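Local coordinates for protein catechol 1,2-dioxygenase (Burkholderia vietnamiensis, PDB 5TD3) that probably catalyses the intradiol cleavage of catechol by dioxygen, opening the ring between its two hydroxyl-bearing carbons to give cis,cis-muconate, at residues A[163-168]-A[190-195]. Residues are numbered along the deposited sequence; the frame is centred on the assembly and turned at random.
Sequences LVECWH and RGAVRT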
loop_
_atom_site.group_PDB
_atom_site.type_symbol
_atom_site.label_atom_id
_atom_site.label_comp_id
_atom_site.label_asym_id
_atom_site.label_seq_id
_atom_site.Cartn_x
_atom_site.Cartn_y
_atom_site.Cartn_z
ATOM N N LEU A 163 0.618 -34.326 9.844
ATOM C CA LEU A 163 1.852 -33.545 9.825
ATOM C C LEU A 163 1.660 -32.303 10.688
ATOM O O LEU A 163 0.938 -31.384 10.305
ATOM C CB LEU A 163 2.223 -33.166 8.396
ATOM C CG LEU A 163 3.538 -32.388 8.295
ATOM C CD1 LEU A 163 4.708 -33.260 8.693
ATOM C CD2 LEU A 163 3.740 -31.793 6.910
ATOM N N VAL A 164 2.295 -32.280 11.850
ATOM C CA VAL A 164 2.171 -31.179 12.795
ATOM C C VAL A 164 3.417 -30.325 12.644
ATOM O O VAL A 164 4.527 -30.779 12.943
ATOM C CB VAL A 164 2.002 -31.686 14.236
ATOM C CG1 VAL A 164 1.948 -30.509 15.191
ATOM C CG2 VAL A 164 0.728 -32.523 14.368
ATOM N N GLU A 165 3.246 -29.093 12.169
ATOM C CA GLU A 165 4.353 -28.177 11.946
ATOM C C GLU A 165 4.347 -27.084 13.004
ATOM O O GLU A 165 3.286 -26.590 13.387
ATOM C CB GLU A 165 4.267 -27.535 10.565
ATOM C CG GLU A 165 4.270 -28.479 9.398
ATOM C CD GLU A 165 4.155 -27.719 8.099
ATOM O OE1 GLU A 165 5.087 -26.968 7.798
ATOM O OE2 GLU A 165 3.147 -27.869 7.379
ATOM N N CYS A 166 5.532 -26.712 13.460
ATOM C CA CYS A 166 5.708 -25.792 14.572
ATOM C C CYS A 166 6.715 -24.724 14.176
ATOM O O CYS A 166 7.753 -25.045 13.591
ATOM C CB CYS A 166 6.233 -26.554 15.798
ATOM S SG CYS A 166 6.418 -25.595 17.305
ATOM N N TRP A 167 6.435 -23.463 14.504
ATOM C CA TRP A 167 7.498 -22.462 14.440
ATOM C C TRP A 167 7.245 -21.406 15.503
ATOM O O TRP A 167 6.098 -21.110 15.840
ATOM C CB TRP A 167 7.631 -21.815 13.041
ATOM C CG TRP A 167 6.445 -20.987 12.516
ATOM C CD1 TRP A 167 6.382 -19.625 12.391
ATOM C CD2 TRP A 167 5.211 -21.488 11.971
ATOM N NE1 TRP A 167 5.180 -19.250 11.835
ATOM C CE2 TRP A 167 4.445 -20.376 11.567
ATOM C CE3 TRP A 167 4.674 -22.777 11.805
ATOM C CZ2 TRP A 167 3.172 -20.502 11.012
ATOM C CZ3 TRP A 167 3.412 -22.906 11.247
ATOM C CH2 TRP A 167 2.671 -21.777 10.856
ATOM N N HIS A 168 8.330 -20.866 16.055
ATOM C CA HIS A 168 8.209 -19.861 17.103
ATOM C C HIS A 168 9.532 -19.118 17.239
ATOM O O HIS A 168 10.541 -19.470 16.616
ATOM C CB HIS A 168 7.780 -20.490 18.440
ATOM C CG HIS A 168 8.815 -21.385 19.041
ATOM N ND1 HIS A 168 9.888 -20.907 19.765
ATOM C CD2 HIS A 168 8.952 -22.731 19.004
ATOM C CE1 HIS A 168 10.633 -21.926 20.162
ATOM N NE2 HIS A 168 10.088 -23.044 19.714
ATOM N N ARG A 190 12.057 -24.426 14.135
ATOM C CA ARG A 190 11.056 -24.773 13.133
ATOM C C ARG A 190 11.152 -26.266 12.858
ATOM O O ARG A 190 12.239 -26.779 12.598
ATOM C CB ARG A 190 11.277 -23.995 11.826
ATOM C CG ARG A 190 11.236 -22.473 11.978
ATOM C CD ARG A 190 11.540 -21.780 10.668
ATOM N NE ARG A 190 11.493 -20.318 10.807
ATOM C CZ ARG A 190 10.387 -19.583 10.690
ATOM N NH1 ARG A 190 9.212 -20.146 10.425
ATOM N NH2 ARG A 190 10.455 -18.261 10.849
ATOM N N GLY A 191 10.034 -26.971 12.937
ATOM C CA GLY A 191 10.126 -28.400 12.683
ATOM C C GLY A 191 8.746 -28.991 12.529
ATOM O O GLY A 191 7.745 -28.381 12.903
ATOM N N ALA A 192 8.716 -30.229 12.054
ATOM C CA ALA A 192 7.457 -30.926 11.829
ATOM C C ALA A 192 7.570 -32.351 12.344
ATOM O O ALA A 192 8.624 -32.983 12.221
ATOM C CB ALA A 192 7.061 -30.935 10.345
ATOM N N VAL A 193 6.495 -32.820 12.974
ATOM C CA VAL A 193 6.363 -34.189 13.457
ATOM C C VAL A 193 5.221 -34.880 12.716
ATOM O O VAL A 193 4.140 -34.298 12.549
ATOM C CB VAL A 193 6.115 -34.224 14.975
ATOM C CG1 VAL A 193 5.638 -35.598 15.404
ATOM C CG2 VAL A 193 7.381 -33.847 15.722
ATOM N N ARG A 194 5.466 -36.114 12.268
ATOM C CA ARG A 194 4.436 -36.972 11.694
ATOM C C ARG A 194 3.929 -37.913 12.781
ATOM O O ARG A 194 4.715 -38.659 13.372
ATOM C CB ARG A 194 4.981 -37.771 10.509
ATOM C CG ARG A 194 4.255 -37.529 9.193
ATOM C CD ARG A 194 4.616 -38.593 8.163
ATOM N NE ARG A 194 6.060 -38.760 8.024
ATOM C CZ ARG A 194 6.775 -38.335 6.987
ATOM N NH1 ARG A 194 6.186 -37.709 5.978
ATOM N NH2 ARG A 194 8.083 -38.542 6.958
ATOM N N THR A 195 2.627 -37.878 13.044
ATOM C CA THR A 195 2.084 -38.708 14.106
ATOM C C THR A 195 2.110 -40.175 13.703
ATOM O O THR A 195 1.947 -40.530 12.531
ATOM C CB THR A 195 0.655 -38.290 14.449
ATOM O OG1 THR A 195 -0.194 -38.513 13.313
ATOM C CG2 THR A 195 0.613 -36.826 14.852
#
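Val164 and Val193 face each other as a hydrogen-bonded antiparallel pair, each N donating to the other's O; the bond from Val164 N to Val193 O measures 2.8 Å and is nearly straight at 172°. Cys166 and Gly191 form the next such pair, again with two bonds. Between them, Ala192 CA comes within 3.1 Å of Val164 O in a CA-H...O contact. On the face bearing Leu163, Glu165 and Trp167, the small methyl of Ala192 leaves room for longer neighbours: Leu163 CD1 rests 3.7 Å from Ala192 CB. Glu165 CG lies 3.8 Å from Ala192 CB. Arg190, extended from CG to NE, crosses Trp167 obliquely and sets NH1 3.5 Å from Trp167 CD1, the guanidinium and indole planes lying 17° apart. Leu120 O accepts a hydrogen bond from NH1 and Ser176 O one from NH2, which fixes the rotation of this buried cationic group. Trp167 CG lies between its backbone N and carbonyl carbon (chi1 64°), which carries the indole toward strand 235-241 to stack on zinc-binding His237, while Tyr121, which also hydrogen-bonds Glu165 OE1, meets it edge-to-face. On the other face, compact Val164, Cys166 and Val193 pack against Phe203 of strand 200-206. The pair belongs to one sheet of the beta-sandwich typical of intradiol dioxygenases, packs by this face on the other, and has its Trp167 end in the second shell of the metal site.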